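Local atomic coordinates of 1,3-alpha-isomaltosidase (Kribbella flavida DSM 17836, PDB entry 5X3I), a protein that hydrolyses the alpha-1,3-glucosidic linkages of the cyclic tetrasaccharide cyclobis-(1-6)-alpha-nigerosyl, releasing isomaltose inside the cell. Residues M21-I29 against P37-P45. The protein carries 1 engineered substitution. Sequence-based numbering, arbitrary orientation.
Sequences MIKHRPHGI and PDQRVPVLP
The guanidinium of Arg40 lies against Pro26 where the type I beta turn from Arg25 to Gly28 packs on strand 40-41, an outer strand of a three-stranded antiparallel sheet in the N-terminal domain. Arg40 CB lies 3.5 Å from Pro26 O, the same carbonyl that takes the backbone N-H of Arg40. CG stands anti to the backbone N (chi1 176°), and the chain then bends at chi3, which brings the guanidinium up against Pro26 CB. There NH1 is 3.5 Å from Pro26 CB, with that carbon over one face of the flat group. NH1 also bonds the hydroxyl of Tyr121, which His24 NE2 shares. NE and NH2 turn back to their own segment and grip Val43 O side-on, with that oxygen in the guanidinium plane; this fixes the group's rotation. At the other end of the contact, Asp38 O receives Arg25 N at 2.9 Å, and Asp38 OD2 forms a salt bridge with Arg25 NE, though the modelled 2.4 Å between them is too short to be trusted. Ser36 OG bonds Asp38 OD1. From within the turn, His27 presents one ring face to Val43 CG1 in a CH-pi contact, CG1 lying 3.6 Å from the ring centroid.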
ATOM      1  N   MET A  21      -5.222   4.384  39.116  1.00 90.49           N
ATOM      2  CA  MET A  21      -4.247   3.994  38.110  1.00 81.19           C
ATOM      3  C   MET A  21      -3.955   5.158  37.171  1.00 75.47           C
ATOM      4  O   MET A  21      -4.851   5.927  36.821  1.00 72.48           O
ATOM      5  CB  MET A  21      -4.744   2.783  37.318  1.00 82.76           C
ATOM      6  CG  MET A  21      -3.646   2.022  36.605  1.00 76.38           C
ATOM      7  SD  MET A  21      -2.414   1.397  37.761  1.00 92.07           S
ATOM      8  CE  MET A  21      -1.330   0.490  36.658  1.00 90.16           C
ATOM      9  N   ILE A  22      -2.695   5.288  36.776  1.00 72.26           N
ATOM     10  CA  ILE A  22      -2.284   6.360  35.882  1.00 67.95           C
ATOM     11  C   ILE A  22      -1.258   5.860  34.866  1.00 61.25           C
ATOM     12  O   ILE A  22      -0.292   5.192  35.228  1.00 62.76           O
ATOM     13  CB  ILE A  22      -1.709   7.544  36.677  1.00 68.87           C
ATOM     14  CG1 ILE A  22      -1.021   8.536  35.746  1.00 64.65           C
ATOM     15  CG2 ILE A  22      -0.740   7.055  37.742  1.00 73.00           C
ATOM     16  CD1 ILE A  22      -0.624   9.811  36.431  1.00 68.51           C
ATOM     17  N   LYS A  23      -1.472   6.178  33.594  1.00 56.47           N
ATOM     18  CA  LYS A  23      -0.596   5.682  32.538  1.00 55.52           C
ATOM     19  C   LYS A  23      -0.015   6.794  31.670  1.00 47.30           C
ATOM     20  O   LYS A  23      -0.731   7.679  31.205  1.00 42.94           O
ATOM     21  CB  LYS A  23      -1.345   4.680  31.652  1.00 60.76           C
ATOM     22  CG  LYS A  23      -1.722   3.382  32.357  1.00 67.94           C
ATOM     23  CD  LYS A  23      -2.328   2.371  31.390  1.00 73.13           C
ATOM     24  CE  LYS A  23      -2.737   1.086  32.102  1.00 71.36           C
ATOM     25  NZ  LYS A  23      -3.236   0.055  31.148  1.00 63.33           N
ATOM     26  N   HIS A  24       1.297   6.733  31.466  1.00 41.96           N
ATOM     27  CA  HIS A  24       1.998   7.631  30.556  1.00 37.20           C
ATOM     28  C   HIS A  24       2.991   6.842  29.706  1.00 36.66           C
ATOM     29  O   HIS A  24       3.848   6.151  30.242  1.00 36.96           O
ATOM     30  CB  HIS A  24       2.718   8.727  31.339  1.00 38.94           C
ATOM     31  CG  HIS A  24       3.489   9.683  30.483  1.00 36.20           C
ATOM     32  ND1 HIS A  24       2.888  10.700  29.773  1.00 35.14           N
ATOM     33  CD2 HIS A  24       4.816   9.787  30.236  1.00 35.97           C
ATOM     34  CE1 HIS A  24       3.810  11.383  29.120  1.00 35.57           C
ATOM     35  NE2 HIS A  24       4.989  10.851  29.385  1.00 34.89           N
ATOM     36  N   ARG A  25       2.836   6.898  28.387  1.00 34.96           N
ATOM     37  CA  ARG A  25       3.826   6.340  27.467  1.00 32.58           C
ATOM     38  C   ARG A  25       4.401   7.459  26.607  1.00 30.54           C
ATOM     39  O   ARG A  25       3.699   7.983  25.759  1.00 29.85           O
ATOM     40  CB  ARG A  25       3.208   5.261  26.575  1.00 35.79           C
ATOM     41  CG  ARG A  25       2.685   4.021  27.289  1.00 36.09           C
ATOM     42  CD  ARG A  25       1.980   3.095  26.293  1.00 43.21           C
ATOM     43  NE  ARG A  25       0.852   3.764  25.642  1.00 44.43           N
ATOM     44  CZ  ARG A  25       0.235   3.328  24.545  1.00 41.68           C
ATOM     45  NH1 ARG A  25      -0.779   4.022  24.044  1.00 42.10           N
ATOM     46  NH2 ARG A  25       0.627   2.209  23.945  1.00 38.69           N
ATOM     47  N   PRO A  26       5.675   7.824  26.817  1.00 31.54           N
ATOM     48  CA  PRO A  26       6.262   8.973  26.115  1.00 29.23           C
ATOM     49  C   PRO A  26       6.054   8.954  24.599  1.00 26.53           C
ATOM     50  O   PRO A  26       5.723   9.991  24.031  1.00 24.10           O
ATOM     51  CB  PRO A  26       7.745   8.865  26.464  1.00 29.58           C
ATOM     52  CG  PRO A  26       7.741   8.250  27.816  1.00 31.54           C
ATOM     53  CD  PRO A  26       6.601   7.264  27.815  1.00 32.59           C
ATOM     54  N   HIS A  27       6.224   7.794  23.967  1.00 25.28           N
ATOM     55  CA  HIS A  27       5.989   7.655  22.531  1.00 24.62           C
ATOM     56  C   HIS A  27       4.526   7.402  22.169  1.00 24.91           C
ATOM     57  O   HIS A  27       4.139   7.508  21.009  1.00 26.15           O
ATOM     58  CB  HIS A  27       6.832   6.521  21.964  1.00 22.42           C
ATOM     59  CG  HIS A  27       8.298   6.803  21.966  1.00 25.02           C
ATOM     60  ND1 HIS A  27       8.969   7.248  20.849  1.00 23.57           N
ATOM     61  CD2 HIS A  27       9.223   6.700  22.948  1.00 25.24           C
ATOM     62  CE1 HIS A  27      10.246   7.404  21.141  1.00 23.52           C
ATOM     63  NE2 HIS A  27      10.425   7.076  22.408  1.00 24.27           N
ATOM     64  N   GLY A  28       3.719   7.051  23.156  1.00 25.53           N
ATOM     65  CA  GLY A  28       2.321   6.766  22.908  1.00 26.57           C
ATOM     66  C   GLY A  28       2.134   5.518  22.063  1.00 28.31           C
ATOM     67  O   GLY A  28       2.932   4.583  22.127  1.00 26.23           O
ATOM     68  N   ILE A  29       1.086   5.518  21.253  1.00 25.46           N
ATOM     69  CA  ILE A  29       0.730   4.348  20.456  1.00 26.37           C
ATOM     70  C   ILE A  29       1.632   4.243  19.225  1.00 23.10           C
ATOM     71  O   ILE A  29       1.735   3.189  18.601  1.00 22.37           O
ATOM     72  CB  ILE A  29      -0.754   4.404  20.042  1.00 26.44           C
ATOM     73  CG1 ILE A  29      -1.263   3.024  19.626  1.00 28.69           C
ATOM     74  CG2 ILE A  29      -0.974   5.429  18.951  1.00 26.57           C
ATOM     75  CD1 ILE A  29      -2.743   2.994  19.358  1.00 31.94           C
ATOM     76  N   PRO A  37      -3.498  10.203  23.793  1.00 34.71           N
ATOM     77  CA  PRO A  37      -3.669  11.013  25.007  1.00 34.39           C
ATOM     78  C   PRO A  37      -2.679  10.702  26.126  1.00 33.47           C
ATOM     79  O   PRO A  37      -2.619  11.446  27.092  1.00 36.52           O
ATOM     80  CB  PRO A  37      -5.101  10.680  25.450  1.00 38.62           C
ATOM     81  CG  PRO A  37      -5.416   9.394  24.797  1.00 45.76           C
ATOM     82  CD  PRO A  37      -4.721   9.446  23.483  1.00 39.19           C
ATOM     83  N   ASP A  38      -1.969   9.587  26.038  1.00 32.25           N
ATOM     84  CA  ASP A  38      -1.044   9.193  27.097  1.00 33.26           C
ATOM     85  C   ASP A  38       0.412   9.620  26.870  1.00 30.54           C
ATOM     86  O   ASP A  38       1.295   9.218  27.620  1.00 30.44           O
ATOM     87  CB  ASP A  38      -1.107   7.676  27.298  1.00 33.67           C
ATOM     88  CG  ASP A  38      -0.673   6.904  26.070  1.00 31.25           C
ATOM     89  OD1 ASP A  38      -0.596   7.499  24.981  1.00 32.54           O
ATOM     90  OD2 ASP A  38      -0.413   5.697  26.193  1.00 32.29           O
ATOM     91  N   GLN A  39       0.684  10.387  25.822  1.00 29.11           N
ATOM     92  CA  GLN A  39       2.076  10.564  25.413  1.00 30.02           C
ATOM     93  C   GLN A  39       2.657  11.964  25.566  1.00 31.26           C
ATOM     94  O   GLN A  39       1.993  12.902  25.988  1.00 30.69           O
ATOM     95  CB  GLN A  39       2.253  10.132  23.952  1.00 25.97           C
ATOM     96  CG  GLN A  39       1.838  11.159  22.912  1.00 25.25           C
ATOM     97  CD  GLN A  39       2.224  10.730  21.501  1.00 29.16           C
ATOM     98  OE1 GLN A  39       1.516   9.953  20.860  1.00 30.00           O
ATOM     99  NE2 GLN A  39       3.363  11.220  21.022  1.00 25.99           N
ATOM    100  N   ARG A  40       3.926  12.066  25.198  1.00 29.10           N
ATOM    101  CA  ARG A  40       4.661  13.318  25.181  1.00 29.06           C
ATOM    102  C   ARG A  40       4.660  13.897  23.770  1.00 28.01           C
ATOM    103  O   ARG A  40       5.065  13.221  22.818  1.00 28.06           O
ATOM    104  CB  ARG A  40       6.086  13.077  25.681  1.00 29.20           C
ATOM    105  CG  ARG A  40       6.975  14.280  25.631  1.00 30.81           C
ATOM    106  CD  ARG A  40       8.262  14.030  26.360  1.00 26.26           C
ATOM    107  NE  ARG A  40       9.213  13.232  25.597  1.00 24.33           N
ATOM    108  CZ  ARG A  40       9.844  12.167  26.076  1.00 25.27           C
ATOM    109  NH1 ARG A  40       9.610  11.755  27.310  1.00 26.55           N
ATOM    110  NH2 ARG A  40      10.705  11.512  25.322  1.00 23.85           N
ATOM    111  N   VAL A  41       4.137  15.111  23.624  1.00 26.46           N
ATOM    112  CA  VAL A  41       4.076  15.785  22.329  1.00 24.36           C
ATOM    113  C   VAL A  41       4.863  17.093  22.275  1.00 27.86           C
ATOM    114  O   VAL A  41       4.537  18.030  22.996  1.00 32.10           O
ATOM    115  CB  VAL A  41       2.635  16.089  21.932  1.00 26.58           C
ATOM    116  CG1 VAL A  41       2.593  16.661  20.533  1.00 24.28           C
ATOM    117  CG2 VAL A  41       1.784  14.833  22.028  1.00 27.82           C
ATOM    118  N   PRO A  42       5.895  17.172  21.426  1.00 26.90           N
ATOM    119  CA  PRO A  42       6.460  16.093  20.619  1.00 25.85           C
ATOM    120  C   PRO A  42       7.271  15.158  21.485  1.00 25.30           C
ATOM    121  O   PRO A  42       7.613  15.512  22.611  1.00 25.41           O
ATOM    122  CB  PRO A  42       7.350  16.827  19.619  1.00 25.52           C
ATOM    123  CG  PRO A  42       7.739  18.065  20.324  1.00 25.17           C
ATOM    124  CD  PRO A  42       6.543  18.459  21.133  1.00 29.74           C
ATOM    125  N   VAL A  43       7.552  13.971  20.971  1.00 23.00           N
ATOM    126  CA  VAL A  43       8.353  13.011  21.695  1.00 23.95           C
ATOM    127  C   VAL A  43       9.775  13.539  21.842  1.00 23.68           C
ATOM    128  O   VAL A  43      10.385  13.386  22.890  1.00 24.45           O
ATOM    129  CB  VAL A  43       8.361  11.649  20.991  1.00 23.11           C
ATOM    130  CG1 VAL A  43       9.187  10.658  21.774  1.00 24.71           C
ATOM    131  CG2 VAL A  43       6.938  11.140  20.820  1.00 23.85           C
ATOM    132  N   LEU A  44      10.283  14.175  20.791  1.00 22.43           N
ATOM    133  CA  LEU A  44      11.616  14.770  20.808  1.00 22.92           C
ATOM    134  C   LEU A  44      11.543  16.275  20.533  1.00 24.29           C
ATOM    135  O   LEU A  44      11.660  16.711  19.397  1.00 25.53           O
ATOM    136  CB  LEU A  44      12.523  14.091  19.780  1.00 24.46           C
ATOM    137  CG  LEU A  44      13.972  14.579  19.690  1.00 26.98           C
ATOM    138  CD1 LEU A  44      14.693  14.331  20.988  1.00 22.54           C
ATOM    139  CD2 LEU A  44      14.697  13.892  18.537  1.00 21.24           C
ATOM    140  N   PRO A  45      11.344  17.076  21.584  1.00 24.55           N
ATOM    141  CA  PRO A  45      11.212  18.526  21.408  1.00 26.97           C
ATOM    142  C   PRO A  45      12.540  19.177  21.075  1.00 26.50           C
ATOM    143  O   PRO A  45      13.577  18.694  21.522  1.00 27.55           O
ATOM    144  CB  PRO A  45      10.706  19.008  22.772  1.00 26.25           C
ATOM    145  CG  PRO A  45      10.370  17.770  23.540  1.00 27.80           C
ATOM    146  CD  PRO A  45      11.224  16.688  22.993  1.00 25.70           C
TER